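Local coordinates for methyltransferase domain-containing protein (Deinococcus radiodurans, PDB 3M33) that is of unknown function but probably acts as a methyltransferase, with a Rossmann-like fold of the class I type, at residues A[51-56]-A[113-118]; A[70-75]-A[92-97]; A[124-129]-A[154-159]. All coordinates share one frame; numbering follows the deposited sequence.

Overall arrangement
Contacts 1 and 2 lie in one sheet, centres about 9 Å apart, joined where strands 51-55 and 72-77 share probable hydrogen bonds such as V52 O to A74 N at 2.7 Å. Apart from short edge strand 28-29, the strand order is that of class I methyltransferases; the side chains of E54 and W73 touch a probable glycine-rich loop (G58, G60, A63), where relatives bind the cofactor. The sulfates, probably from the crystallisation liquor, lie at the opposite end of strand 51-55 and on edge strand 94-97. Contact 3, centre about 14 Å from contact 1's, reaches it where L128 CD2 packs on I115 CG1 at 3.8 Å. Contacts 2 and 3, centres about 22 Å apart, do not touch.

Contact 1. Residues A[51-56]-A[113-118]; sequences RVLEAG and GLIVSR. With SO4 (sulfate ion), chain J.
V52, L53 and E54 pair in parallel with L114, I115 and V116, bringing together two central strands of the sheet, 51-55 and 112-118, whose short axes diverge by 28°. The backbone ladder is tight in the middle: L53 N gives a nearly straight bond to L114 O (2.8 Å, 172°), and L53 O takes V116 N at 2.8 Å. A55 N continues the ladder to V116 O. On the face that carries V52, E54, L114 and V116, the packing turns on V116. Its CG1 sits between the backbone N and the carbonyl carbon (chi1 64°), swinging this methyl across to strand 51-55, where it meets E54 CB at 3.8 Å and V52 CG1 at 4.0 Å. Helix 36-45 lies on the same face, with F38 against V116.

The start of the pair is looser. The carbonyl of R51 is shared, taking G113 N at 2.9 Å and L114 N at 3.2 Å, while the R51 side chain, bent at its second and third torsions, leads away from strand 112-118, past R72, on the exposed side. A sulfate, probably from the crystallisation liquor, lies against R51 N at a doubtfully short separation.

At the far end polar groups take over. E54 CG is anti to the backbone N, and the chain runs out extended until OE1 accepts from W73 NE1 in strand 72-77. A water accepts from R118 N at 2.9 Å and also lies close to E54 OE2 and A55 O. R118 itself is engaged by D62, E35 and D39. The buried carboxylate of E54 is thus fixed at OE1 by the W73 indole, near the end of the strand that leads into the probable glycine-rich loop, consistent with the acidic position of methyltransferase motif I.

Contact 2. Residues A[70-75]-A[92-97]; sequences AARWAA and HADVYE. With SO4 (sulfate ion), chain H.
The beta-alpha-beta unit of strand 72-77, helix 80-89 and strand 94-97 is closed by A74 and A75 pairing in parallel with D94 and V95, at an edge of the sheet. D94 O receives A75 N at 2.8 Å, and Y96 N reaches A75 O, also at 2.8 Å; D94 N to W73 O starts the ladder.

A salt bridge runs over the face that carries A74 and D94. R72 has CG anti to the backbone N (chi1 180°) and stays extended as far as NE, which spans the gap to D94 OD2 at 2.6 Å. This carboxylate oxygen is met nearly along its C-O axis, yet lies tilted from the guanidinium plane; NH2 adds a weak second bond to it. A74 CB lies 3.6 Å from the guanidinium plane, near its border. Beyond it stands Y96, whose ring is turned 72° from the guanidinium plane and whose OH approaches R72 NH2 at 2.8 Å, at an angle too poor for a hydrogen bond. NH2 also donates to L108 O. With a leucine in place of R72, D94 would probably be left without its positive mate, and L108 O without that donor.

On the other side of the strands, W73 CD1 rests against A93 CB at 4.3 Å. E97 N shares its single hydrogen between O4 (2.9 Å) and O3 (3.0 Å) of a sulfate, probably from the crystallisation liquor. A parallel pair joined by a helical crossover is typical of the Rossmann-like fold of class I methyltransferases, to which this protein probably belongs.

Contact 3. Residues A[124-129]-A[154-159]; sequences VILRLP and LAAVGW
L128 and I125 pack against W159, V157 and L154 where a Schellman motif ends helix 149-156. G158, with positive phi, is the C-prime residue of that motif: its N bonds to A155 O, and W159 N returns to L154 O, so the chain turns and sends W159 toward segment 124-129. V157, just before the glycine, already points there as the helix ends. The side chains that meet are all apolar, and they cover one flank of the methyltransferase-like sheet, with F138 of strand 136-142 beneath I125, L154 and W159.

L128 shows how one leucine can line an indole. Its CB starts beside the benzo part of W159, 3.8 Å from CZ2. With CG beside the backbone N (chi1 -74°), the branch is carried over the ring: CD1 stands above the six-membered ring, 3.7 Å from its centroid and only 6° off the normal, a CH-pi contact. The same methyl also meets L154 CD2 at 4.0 Å. CD2 touches W159 CH2 and reaches on to I115 of the sheet.

I125 fills the neighbouring position. Its CG2 packs on L154 CD2 at 3.8 Å, the two side chains crossing at about a right angle, and also comes close to the L154 backbone N. Both methyls of V157 lie against I125 O, CG2 at 3.8 Å; CG1 also touches L126 CD2 where the residues are more exposed. That same CG1 closes the contact on its proline side, lying 4.0 Å from P129 CD.

Contact 1. Residues A[51-56]-A[113-118]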
ATOM      1  N   ARG A  51      15.900   0.074  10.610  1.00 35.11           N
ATOM      2  CA  ARG A  51      15.698   1.330   9.890  1.00 38.29           C
ATOM      3  C   ARG A  51      14.743   1.106   8.723  1.00 36.27           C
ATOM      4  O   ARG A  51      15.042   0.345   7.798  1.00 37.79           O
ATOM      5  CB  ARG A  51      17.020   1.872   9.336  1.00 37.63           C
ATOM      6  CG  ARG A  51      18.234   1.617  10.221  1.00 56.93           C
ATOM      7  CD  ARG A  51      18.418   2.679  11.262  1.00 69.00           C
ATOM      8  NE  ARG A  51      18.985   3.914  10.725  1.00 83.46           N
ATOM      9  CZ  ARG A  51      19.253   4.988  11.467  1.00 89.92           C
ATOM     10  NH1 ARG A  51      19.009   4.970  12.775  1.00 82.54           N
ATOM     11  NH2 ARG A  51      19.766   6.077  10.906  1.00 94.86           N
ATOM     12  N   VAL A  52      13.609   1.791   8.756  1.00 34.19           N
ATOM     13  CA  VAL A  52      12.557   1.562   7.783  1.00 32.56           C
ATOM     14  C   VAL A  52      12.419   2.729   6.811  1.00 32.02           C
ATOM     15  O   VAL A  52      12.525   3.891   7.200  1.00 36.43           O
ATOM     16  CB  VAL A  52      11.211   1.326   8.476  1.00 33.65           C
ATOM     17  CG1 VAL A  52      10.128   0.986   7.440  1.00 31.37           C
ATOM     18  CG2 VAL A  52      11.338   0.210   9.499  1.00 32.03           C
ATOM     19  N   LEU A  53      12.208   2.402   5.542  1.00 31.97           N
ATOM     20  CA  LEU A  53      11.768   3.366   4.548  1.00 33.65           C
ATOM     21  C   LEU A  53      10.409   2.934   4.008  1.00 35.08           C
ATOM     22  O   LEU A  53      10.259   1.817   3.491  1.00 34.83           O
ATOM     23  CB  LEU A  53      12.764   3.465   3.403  1.00 35.33           C
ATOM     24  CG  LEU A  53      12.326   4.436   2.303  1.00 35.04           C
ATOM     25  CD1 LEU A  53      12.409   5.883   2.811  1.00 34.88           C
ATOM     26  CD2 LEU A  53      13.204   4.269   1.088  1.00 41.88           C
ATOM     27  N   GLU A  54       9.417   3.812   4.138  1.00 32.65           N
ATOM     28  CA  GLU A  54       8.084   3.531   3.619  1.00 32.13           C
ATOM     29  C   GLU A  54       7.789   4.388   2.404  1.00 37.43           C
ATOM     30  O   GLU A  54       7.798   5.613   2.489  1.00 33.69           O
ATOM     31  CB  GLU A  54       7.014   3.784   4.682  1.00 28.69           C
ATOM     32  CG  GLU A  54       5.626   3.358   4.227  1.00 30.33           C
ATOM     33  CD  GLU A  54       4.489   3.995   5.020  1.00 34.83           C
ATOM     34  OE1 GLU A  54       4.744   4.719   6.010  1.00 38.36           O
ATOM     35  OE2 GLU A  54       3.328   3.769   4.633  1.00 40.39           O
ATOM     36  N   ALA A  55       7.533   3.742   1.275  1.00 31.59           N
ATOM     37  CA  ALA A  55       7.159   4.455   0.056  1.00 33.71           C
ATOM     38  C   ALA A  55       5.654   4.710   0.013  1.00 32.15           C
ATOM     39  O   ALA A  55       4.841   3.793   0.207  1.00 34.75           O
ATOM     40  CB  ALA A  55       7.599   3.661  -1.184  1.00 36.30           C
ATOM     41  N   GLY A  56       5.279   5.960  -0.223  1.00 33.72           N
ATOM     42  CA  GLY A  56       3.877   6.336  -0.356  1.00 31.24           C
ATOM     43  C   GLY A  56       3.128   6.313   0.960  1.00 38.33           C
ATOM     44  O   GLY A  56       2.130   5.598   1.080  1.00 35.89           O
ATOM     45  N   GLY A 113      17.105  -1.229   6.503  1.00 39.63           N
ATOM     46  CA  GLY A 113      16.949  -2.668   6.642  1.00 39.79           C
ATOM     47  C   GLY A 113      15.600  -3.158   6.133  1.00 39.63           C
ATOM     48  O   GLY A 113      15.408  -4.346   5.866  1.00 42.21           O
ATOM     49  N   LEU A 114      14.650  -2.243   6.003  1.00 37.92           N
ATOM     50  CA  LEU A 114      13.335  -2.593   5.467  1.00 41.33           C
ATOM     51  C   LEU A 114      12.803  -1.482   4.560  1.00 41.79           C
ATOM     52  O   LEU A 114      12.815  -0.305   4.932  1.00 35.67           O
ATOM     53  CB  LEU A 114      12.340  -2.879   6.605  1.00 35.30           C
ATOM     54  CG  LEU A 114      10.899  -3.213   6.218  1.00 35.96           C
ATOM     55  CD1 LEU A 114      10.855  -4.556   5.500  1.00 36.28           C
ATOM     56  CD2 LEU A 114      10.009  -3.248   7.464  1.00 34.45           C
ATOM     57  N   ILE A 115      12.339  -1.861   3.373  1.00 36.64           N
ATOM     58  CA  ILE A 115      11.647  -0.929   2.501  1.00 31.58           C
ATOM     59  C   ILE A 115      10.255  -1.487   2.339  1.00 34.02           C
ATOM     60  O   ILE A 115      10.077  -2.621   1.924  1.00 36.99           O
ATOM     61  CB  ILE A 115      12.332  -0.785   1.128  1.00 31.24           C
ATOM     62  CG1 ILE A 115      13.720  -0.148   1.274  1.00 32.39           C
ATOM     63  CG2 ILE A 115      11.488   0.047   0.199  1.00 27.16           C
ATOM     64  CD1 ILE A 115      14.767  -1.106   1.801  1.00 37.15           C
ATOM     65  N   VAL A 116       9.252  -0.705   2.698  1.00 33.82           N
ATOM     66  CA  VAL A 116       7.908  -1.229   2.731  1.00 29.25           C
ATOM     67  C   VAL A 116       6.949  -0.369   1.901  1.00 35.47           C
ATOM     68  O   VAL A 116       7.118   0.854   1.791  1.00 33.17           O
ATOM     69  CB  VAL A 116       7.416  -1.361   4.178  1.00 34.31           C
ATOM     70  CG1 VAL A 116       7.319  -0.009   4.822  1.00 34.75           C
ATOM     71  CG2 VAL A 116       6.067  -2.041   4.208  1.00 40.79           C
ATOM     72  N   SER A 117       5.956  -1.007   1.286  1.00 35.40           N
ATOM     73  CA  SER A 117       4.964  -0.260   0.519  1.00 32.43           C
ATOM     74  C   SER A 117       3.618  -0.948   0.555  1.00 39.24           C
ATOM     75  O   SER A 117       3.474  -2.058   0.033  1.00 31.07           O
ATOM     76  CB  SER A 117       5.422  -0.120  -0.934  1.00 35.05           C
ATOM     77  OG  SER A 117       4.420   0.492  -1.719  1.00 42.86           O
ATOM     78  N   ARG A 118       2.632  -0.293   1.160  1.00 34.58           N
ATOM     79  CA  ARG A 118       1.287  -0.843   1.178  1.00 32.72           C
ATOM     80  C   ARG A 118       0.510  -0.246   0.014  1.00 35.01           C
ATOM     81  O   ARG A 118       0.020   0.873   0.104  1.00 33.97           O
ATOM     82  CB  ARG A 118       0.575  -0.552   2.508  1.00 31.06           C
ATOM     83  CG  ARG A 118      -0.837  -1.174   2.586  1.00 26.42           C
ATOM     84  CD  ARG A 118      -1.698  -0.625   3.750  1.00 30.44           C
ATOM     85  NE  ARG A 118      -1.106  -0.865   5.070  1.00 27.78           N
ATOM     86  CZ  ARG A 118      -1.311  -1.956   5.812  1.00 37.01           C
ATOM     87  NH1 ARG A 118      -2.088  -2.956   5.374  1.00 31.15           N
ATOM     88  NH2 ARG A 118      -0.732  -2.053   7.004  1.00 36.40           N
TER
HETATM   89  S   SO4 J 231      18.731  -2.134   9.746  0.70 67.96           S
HETATM   90  O1  SO4 J 231      18.130  -3.430  10.091  0.70 73.54           O
HETATM   91  O2  SO4 J 231      19.610  -1.682  10.829  0.70 80.49           O
HETATM   92  O3  SO4 J 231      19.523  -2.264   8.518  0.70 70.75           O
HETATM   93  O4  SO4 J 231      17.672  -1.163   9.576  0.70 45.13           O
HETATM   94  O   HOH W   1       2.886   2.551   1.895  1.00 34.79           O

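Contact 2. Residues A[70-75]-A[92-97]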
ATOM      1  N   ALA A  70      10.106   0.430  15.307  1.00 31.34           N
ATOM      2  CA  ALA A  70      11.391   0.473  14.598  1.00 30.44           C
ATOM      3  C   ALA A  70      12.372   1.477  15.215  1.00 34.02           C
ATOM      4  O   ALA A  70      11.982   2.336  15.999  1.00 41.18           O
ATOM      5  CB  ALA A  70      11.153   0.823  13.107  1.00 27.86           C
ATOM      6  N   ALA A  71      13.647   1.374  14.851  1.00 39.16           N
ATOM      7  CA  ALA A  71      14.648   2.341  15.291  1.00 41.10           C
ATOM      8  C   ALA A  71      14.381   3.684  14.635  1.00 44.35           C
ATOM      9  O   ALA A  71      14.536   4.730  15.256  1.00 43.97           O
ATOM     10  CB  ALA A  71      16.057   1.868  14.908  1.00 46.56           C
ATOM     11  N   ARG A  72      14.003   3.639  13.360  1.00 39.34           N
ATOM     12  CA  ARG A  72      13.687   4.844  12.593  1.00 38.34           C
ATOM     13  C   ARG A  72      12.674   4.467  11.513  1.00 41.00           C
ATOM     14  O   ARG A  72      12.808   3.428  10.880  1.00 39.38           O
ATOM     15  CB  ARG A  72      14.955   5.419  11.952  1.00 45.68           C
ATOM     16  CG  ARG A  72      14.721   6.686  11.125  1.00 47.29           C
ATOM     17  CD  ARG A  72      16.028   7.329  10.679  1.00 50.97           C
ATOM     18  NE  ARG A  72      15.785   8.553   9.912  1.00 54.63           N
ATOM     19  CZ  ARG A  72      15.930   8.649   8.595  1.00 49.33           C
ATOM     20  NH1 ARG A  72      16.342   7.596   7.901  1.00 45.52           N
ATOM     21  NH2 ARG A  72      15.677   9.798   7.976  1.00 44.47           N
ATOM     22  N   TRP A  73      11.649   5.289  11.329  1.00 36.40           N
ATOM     23  CA  TRP A  73      10.693   5.087  10.241  1.00 40.06           C
ATOM     24  C   TRP A  73      10.752   6.302   9.332  1.00 40.57           C
ATOM     25  O   TRP A  73      10.165   7.341   9.635  1.00 38.89           O
ATOM     26  CB  TRP A  73       9.274   4.928  10.797  1.00 38.08           C
ATOM     27  CG  TRP A  73       8.230   4.482   9.806  1.00 32.65           C
ATOM     28  CD1 TRP A  73       7.540   5.264   8.909  1.00 28.90           C
ATOM     29  CD2 TRP A  73       7.725   3.149   9.643  1.00 34.64           C
ATOM     30  NE1 TRP A  73       6.656   4.497   8.198  1.00 29.62           N
ATOM     31  CE2 TRP A  73       6.750   3.195   8.626  1.00 29.69           C
ATOM     32  CE3 TRP A  73       8.005   1.923  10.259  1.00 36.91           C
ATOM     33  CZ2 TRP A  73       6.064   2.061   8.202  1.00 30.44           C
ATOM     34  CZ3 TRP A  73       7.319   0.789   9.828  1.00 35.16           C
ATOM     35  CH2 TRP A  73       6.368   0.868   8.811  1.00 32.24           C
ATOM     36  N   ALA A  74      11.482   6.191   8.231  1.00 36.24           N
ATOM     37  CA  ALA A  74      11.492   7.260   7.242  1.00 36.29           C
ATOM     38  C   ALA A  74      10.362   6.973   6.252  1.00 38.38           C
ATOM     39  O   ALA A  74      10.078   5.816   5.956  1.00 40.62           O
ATOM     40  CB  ALA A  74      12.850   7.324   6.529  1.00 31.83           C
ATOM     41  N   ALA A  75       9.710   8.014   5.749  1.00 37.29           N
ATOM     42  CA  ALA A  75       8.532   7.820   4.906  1.00 38.63           C
ATOM     43  C   ALA A  75       8.415   8.962   3.897  1.00 45.20           C
ATOM     44  O   ALA A  75       8.797  10.102   4.201  1.00 43.28           O
ATOM     45  CB  ALA A  75       7.294   7.765   5.772  1.00 32.13           C
ATOM     46  N   HIS A  92       7.297  10.555  15.624  1.00 42.78           N
ATOM     47  CA  HIS A  92       8.566   9.840  15.570  1.00 46.74           C
ATOM     48  C   HIS A  92       9.079   9.679  14.141  1.00 46.77           C
ATOM     49  O   HIS A  92      10.265   9.445  13.945  1.00 53.09           O
ATOM     50  CB  HIS A  92       8.398   8.456  16.183  1.00 47.88           C
ATOM     51  CG  HIS A  92       7.261   7.696  15.591  1.00 53.50           C
ATOM     52  ND1 HIS A  92       5.967   7.825  16.047  1.00 53.08           N
ATOM     53  CD2 HIS A  92       7.210   6.848  14.536  1.00 48.31           C
ATOM     54  CE1 HIS A  92       5.172   7.062  15.319  1.00 50.61           C
ATOM     55  NE2 HIS A  92       5.900   6.461  14.396  1.00 52.13           N
ATOM     56  N   ALA A  93       8.197   9.791  13.147  1.00 40.90           N
ATOM     57  CA  ALA A  93       8.597   9.491  11.768  1.00 39.28           C
ATOM     58  C   ALA A  93       9.355  10.636  11.119  1.00 38.62           C
ATOM     59  O   ALA A  93       9.151  11.804  11.461  1.00 41.79           O
ATOM     60  CB  ALA A  93       7.367   9.082  10.910  1.00 33.22           C
ATOM     61  N   ASP A  94      10.255  10.300  10.197  1.00 42.45           N
ATOM     62  CA  ASP A  94      10.887  11.305   9.351  1.00 42.45           C
ATOM     63  C   ASP A  94      10.195  11.304   7.991  1.00 44.98           C
ATOM     64  O   ASP A  94      10.312  10.341   7.242  1.00 39.75           O
ATOM     65  CB  ASP A  94      12.367  11.002   9.175  1.00 47.21           C
ATOM     66  CG  ASP A  94      13.161  11.180  10.468  1.00 55.10           C
ATOM     67  OD1 ASP A  94      12.863  12.113  11.240  1.00 46.04           O
ATOM     68  OD2 ASP A  94      14.093  10.388  10.708  1.00 59.16           O
ATOM     69  N   VAL A  95       9.488  12.381   7.675  1.00 44.74           N
ATOM     70  CA  VAL A  95       8.624  12.410   6.490  1.00 43.82           C
ATOM     71  C   VAL A  95       9.160  13.355   5.418  1.00 40.69           C
ATOM     72  O   VAL A  95       9.479  14.504   5.698  1.00 45.65           O
ATOM     73  CB  VAL A  95       7.194  12.823   6.878  1.00 43.30           C
ATOM     74  CG1 VAL A  95       6.292  12.865   5.672  1.00 44.52           C
ATOM     75  CG2 VAL A  95       6.646  11.860   7.922  1.00 44.04           C
ATOM     76  N   TYR A  96       9.220  12.867   4.185  1.00 42.91           N
ATOM     77  CA  TYR A  96       9.845  13.577   3.072  1.00 39.41           C
ATOM     78  C   TYR A  96       8.891  13.735   1.887  1.00 40.86           C
ATOM     79  O   TYR A  96       8.086  12.850   1.587  1.00 41.15           O
ATOM     80  CB  TYR A  96      11.093  12.807   2.619  1.00 39.88           C
ATOM     81  CG  TYR A  96      12.144  12.657   3.700  1.00 42.51           C
ATOM     82  CD1 TYR A  96      13.172  13.588   3.835  1.00 46.49           C
ATOM     83  CD2 TYR A  96      12.103  11.593   4.591  1.00 47.14           C
ATOM     84  CE1 TYR A  96      14.131  13.458   4.832  1.00 52.16           C
ATOM     85  CE2 TYR A  96      13.060  11.444   5.589  1.00 43.03           C
ATOM     86  CZ  TYR A  96      14.070  12.380   5.706  1.00 50.87           C
ATOM     87  OH  TYR A  96      15.019  12.234   6.693  1.00 50.69           O
ATOM     88  N   GLU A  97       8.998  14.866   1.209  1.00 40.23           N
ATOM     89  CA  GLU A  97       8.183  15.167   0.044  1.00 38.74           C
ATOM     90  C   GLU A  97       8.958  14.725  -1.174  1.00 45.77           C
ATOM     91  O   GLU A  97       9.997  15.292  -1.483  1.00 52.63           O
ATOM     92  CB  GLU A  97       7.933  16.677  -0.026  1.00 40.07           C
ATOM     93  CG  GLU A  97       6.936  17.096  -1.068  1.00 48.56           C
ATOM     94  CD  GLU A  97       6.765  18.608  -1.115  1.00 60.10           C
ATOM     95  OE1 GLU A  97       6.466  19.136  -2.205  1.00 57.98           O
ATOM     96  OE2 GLU A  97       6.931  19.267  -0.064  1.00 57.59           O
TER
HETATM   97  S   SO4 H 229      11.020  17.418   2.439  0.60 79.28           S
HETATM   98  O1  SO4 H 229      11.854  17.129   3.606  0.60 78.59           O
HETATM   99  O2  SO4 H 229      11.171  18.819   2.044  0.60 83.51           O
HETATM  100  O3  SO4 H 229      11.432  16.560   1.329  0.60 78.80           O
HETATM  101  O4  SO4 H 229       9.618  17.180   2.762  0.60 73.25           O

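Contact 3. Residues A[124-129]-A[154-159]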
ATOM      1  N   VAL A 124      10.073   2.097  -6.622  1.00 37.91           N
ATOM      2  CA  VAL A 124      11.100   2.168  -5.589  1.00 37.12           C
ATOM      3  C   VAL A 124      11.982   0.913  -5.639  1.00 37.13           C
ATOM      4  O   VAL A 124      13.123   0.935  -5.201  1.00 41.04           O
ATOM      5  CB  VAL A 124      10.505   2.334  -4.181  1.00 40.20           C
ATOM      6  CG1 VAL A 124       9.645   1.123  -3.804  1.00 41.55           C
ATOM      7  CG2 VAL A 124      11.609   2.500  -3.175  1.00 39.87           C
ATOM      8  N   ILE A 125      11.447  -0.174  -6.192  1.00 39.79           N
ATOM      9  CA  ILE A 125      12.189  -1.429  -6.301  1.00 32.72           C
ATOM     10  C   ILE A 125      13.483  -1.200  -7.072  1.00 39.20           C
ATOM     11  O   ILE A 125      14.532  -1.729  -6.726  1.00 43.53           O
ATOM     12  CB  ILE A 125      11.338  -2.526  -6.989  1.00 37.61           C
ATOM     13  CG1 ILE A 125      10.201  -2.973  -6.060  1.00 40.35           C
ATOM     14  CG2 ILE A 125      12.200  -3.745  -7.358  1.00 37.41           C
ATOM     15  CD1 ILE A 125       9.166  -3.865  -6.731  1.00 36.99           C
ATOM     16  N   LEU A 126      13.410  -0.373  -8.105  1.00 40.99           N
ATOM     17  CA  LEU A 126      14.559  -0.137  -8.957  1.00 42.48           C
ATOM     18  C   LEU A 126      15.611   0.734  -8.263  1.00 46.84           C
ATOM     19  O   LEU A 126      16.744   0.808  -8.717  1.00 47.48           O
ATOM     20  CB  LEU A 126      14.112   0.459 -10.291  1.00 42.78           C
ATOM     21  CG  LEU A 126      13.234  -0.494 -11.101  1.00 49.77           C
ATOM     22  CD1 LEU A 126      12.675   0.180 -12.365  1.00 52.05           C
ATOM     23  CD2 LEU A 126      14.029  -1.748 -11.456  1.00 51.79           C
ATOM     24  N   ARG A 127      15.248   1.360  -7.144  1.00 41.70           N
ATOM     25  CA  ARG A 127      16.226   2.117  -6.358  1.00 39.10           C
ATOM     26  C   ARG A 127      16.793   1.314  -5.178  1.00 46.84           C
ATOM     27  O   ARG A 127      17.596   1.838  -4.386  1.00 48.72           O
ATOM     28  CB  ARG A 127      15.610   3.427  -5.843  1.00 43.98           C
ATOM     29  CG  ARG A 127      14.810   4.199  -6.881  1.00 42.89           C
ATOM     30  CD  ARG A 127      15.700   4.589  -8.066  1.00 50.61           C
ATOM     31  NE  ARG A 127      16.752   5.517  -7.656  1.00 54.84           N
ATOM     32  CZ  ARG A 127      16.586   6.835  -7.586  1.00 54.60           C
ATOM     33  NH1 ARG A 127      15.416   7.368  -7.922  1.00 50.92           N
ATOM     34  NH2 ARG A 127      17.588   7.619  -7.202  1.00 49.44           N
ATOM     35  N   LEU A 128      16.394   0.048  -5.051  1.00 41.25           N
ATOM     36  CA  LEU A 128      16.861  -0.774  -3.917  1.00 39.54           C
ATOM     37  C   LEU A 128      18.392  -0.838  -3.766  1.00 43.72           C
ATOM     38  O   LEU A 128      18.910  -0.787  -2.646  1.00 43.42           O
ATOM     39  CB  LEU A 128      16.230  -2.180  -3.935  1.00 37.97           C
ATOM     40  CG  LEU A 128      14.759  -2.219  -3.513  1.00 39.36           C
ATOM     41  CD1 LEU A 128      14.138  -3.597  -3.702  1.00 39.23           C
ATOM     42  CD2 LEU A 128      14.633  -1.761  -2.080  1.00 36.78           C
ATOM     43  N   PRO A 129      19.125  -0.946  -4.889  1.00 39.44           N
ATOM     44  CA  PRO A 129      20.587  -0.910  -4.772  1.00 43.20           C
ATOM     45  C   PRO A 129      21.091   0.357  -4.076  1.00 45.83           C
ATOM     46  O   PRO A 129      22.123   0.308  -3.413  1.00 48.56           O
ATOM     47  CB  PRO A 129      21.062  -0.939  -6.233  1.00 46.39           C
ATOM     48  CG  PRO A 129      19.950  -1.646  -6.976  1.00 44.47           C
ATOM     49  CD  PRO A 129      18.679  -1.165  -6.277  1.00 36.63           C
ATOM     50  N   LEU A 154      11.987  -6.776  -9.272  1.00 37.55           N
ATOM     51  CA  LEU A 154      12.888  -7.389  -8.299  1.00 43.07           C
ATOM     52  C   LEU A 154      13.923  -8.273  -9.020  1.00 46.11           C
ATOM     53  O   LEU A 154      15.097  -8.291  -8.641  1.00 46.12           O
ATOM     54  CB  LEU A 154      12.107  -8.183  -7.238  1.00 40.89           C
ATOM     55  CG  LEU A 154      11.340  -7.381  -6.172  1.00 43.60           C
ATOM     56  CD1 LEU A 154      10.305  -8.259  -5.519  1.00 45.60           C
ATOM     57  CD2 LEU A 154      12.274  -6.811  -5.116  1.00 34.35           C
ATOM     58  N   ALA A 155      13.489  -9.013 -10.041  1.00 42.39           N
ATOM     59  CA  ALA A 155      14.446  -9.769 -10.867  1.00 49.51           C
ATOM     60  C   ALA A 155      15.473  -8.811 -11.468  1.00 50.37           C
ATOM     61  O   ALA A 155      16.673  -9.071 -11.447  1.00 49.98           O
ATOM     62  CB  ALA A 155      13.735 -10.563 -11.984  1.00 41.87           C
ATOM     63  N   ALA A 156      14.996  -7.686 -11.983  1.00 49.39           N
ATOM     64  CA  ALA A 156      15.887  -6.737 -12.644  1.00 51.52           C
ATOM     65  C   ALA A 156      16.999  -6.191 -11.737  1.00 53.20           C
ATOM     66  O   ALA A 156      18.070  -5.838 -12.221  1.00 56.43           O
ATOM     67  CB  ALA A 156      15.085  -5.596 -13.285  1.00 51.30           C
ATOM     68  N   VAL A 157      16.766  -6.113 -10.429  1.00 47.92           N
ATOM     69  CA  VAL A 157      17.833  -5.652  -9.539  1.00 38.23           C
ATOM     70  C   VAL A 157      18.504  -6.803  -8.793  1.00 46.02           C
ATOM     71  O   VAL A 157      19.242  -6.581  -7.838  1.00 50.34           O
ATOM     72  CB  VAL A 157      17.364  -4.572  -8.530  1.00 46.66           C
ATOM     73  CG1 VAL A 157      17.041  -3.263  -9.249  1.00 46.92           C
ATOM     74  CG2 VAL A 157      16.170  -5.062  -7.709  1.00 36.60           C
ATOM     75  N   GLY A 158      18.249  -8.030  -9.233  1.00 49.81           N
ATOM     76  CA  GLY A 158      18.878  -9.201  -8.636  1.00 48.70           C
ATOM     77  C   GLY A 158      18.434  -9.522  -7.214  1.00 51.18           C
ATOM     78  O   GLY A 158      19.230 -10.009  -6.409  1.00 53.27           O
ATOM     79  N   TRP A 159      17.167  -9.255  -6.903  1.00 42.32           N
ATOM     80  CA  TRP A 159      16.602  -9.598  -5.597  1.00 43.86           C
ATOM     81  C   TRP A 159      15.785 -10.894  -5.651  1.00 48.53           C
ATOM     82  O   TRP A 159      15.198 -11.213  -6.680  1.00 54.22           O
ATOM     83  CB  TRP A 159      15.742  -8.436  -5.068  1.00 42.18           C
ATOM     84  CG  TRP A 159      16.568  -7.372  -4.403  1.00 45.33           C
ATOM     85  CD1 TRP A 159      17.713  -6.798  -4.892  1.00 46.37           C
ATOM     86  CD2 TRP A 159      16.334  -6.769  -3.123  1.00 41.56           C
ATOM     87  NE1 TRP A 159      18.201  -5.885  -3.995  1.00 40.39           N
ATOM     88  CE2 TRP A 159      17.374  -5.844  -2.902  1.00 43.89           C
ATOM     89  CE3 TRP A 159      15.348  -6.925  -2.139  1.00 41.09           C
ATOM     90  CZ2 TRP A 159      17.454  -5.073  -1.743  1.00 40.68           C
ATOM     91  CZ3 TRP A 159      15.431  -6.168  -0.989  1.00 36.08           C
ATOM     92  CH2 TRP A 159      16.475  -5.252  -0.799  1.00 39.02           C
TER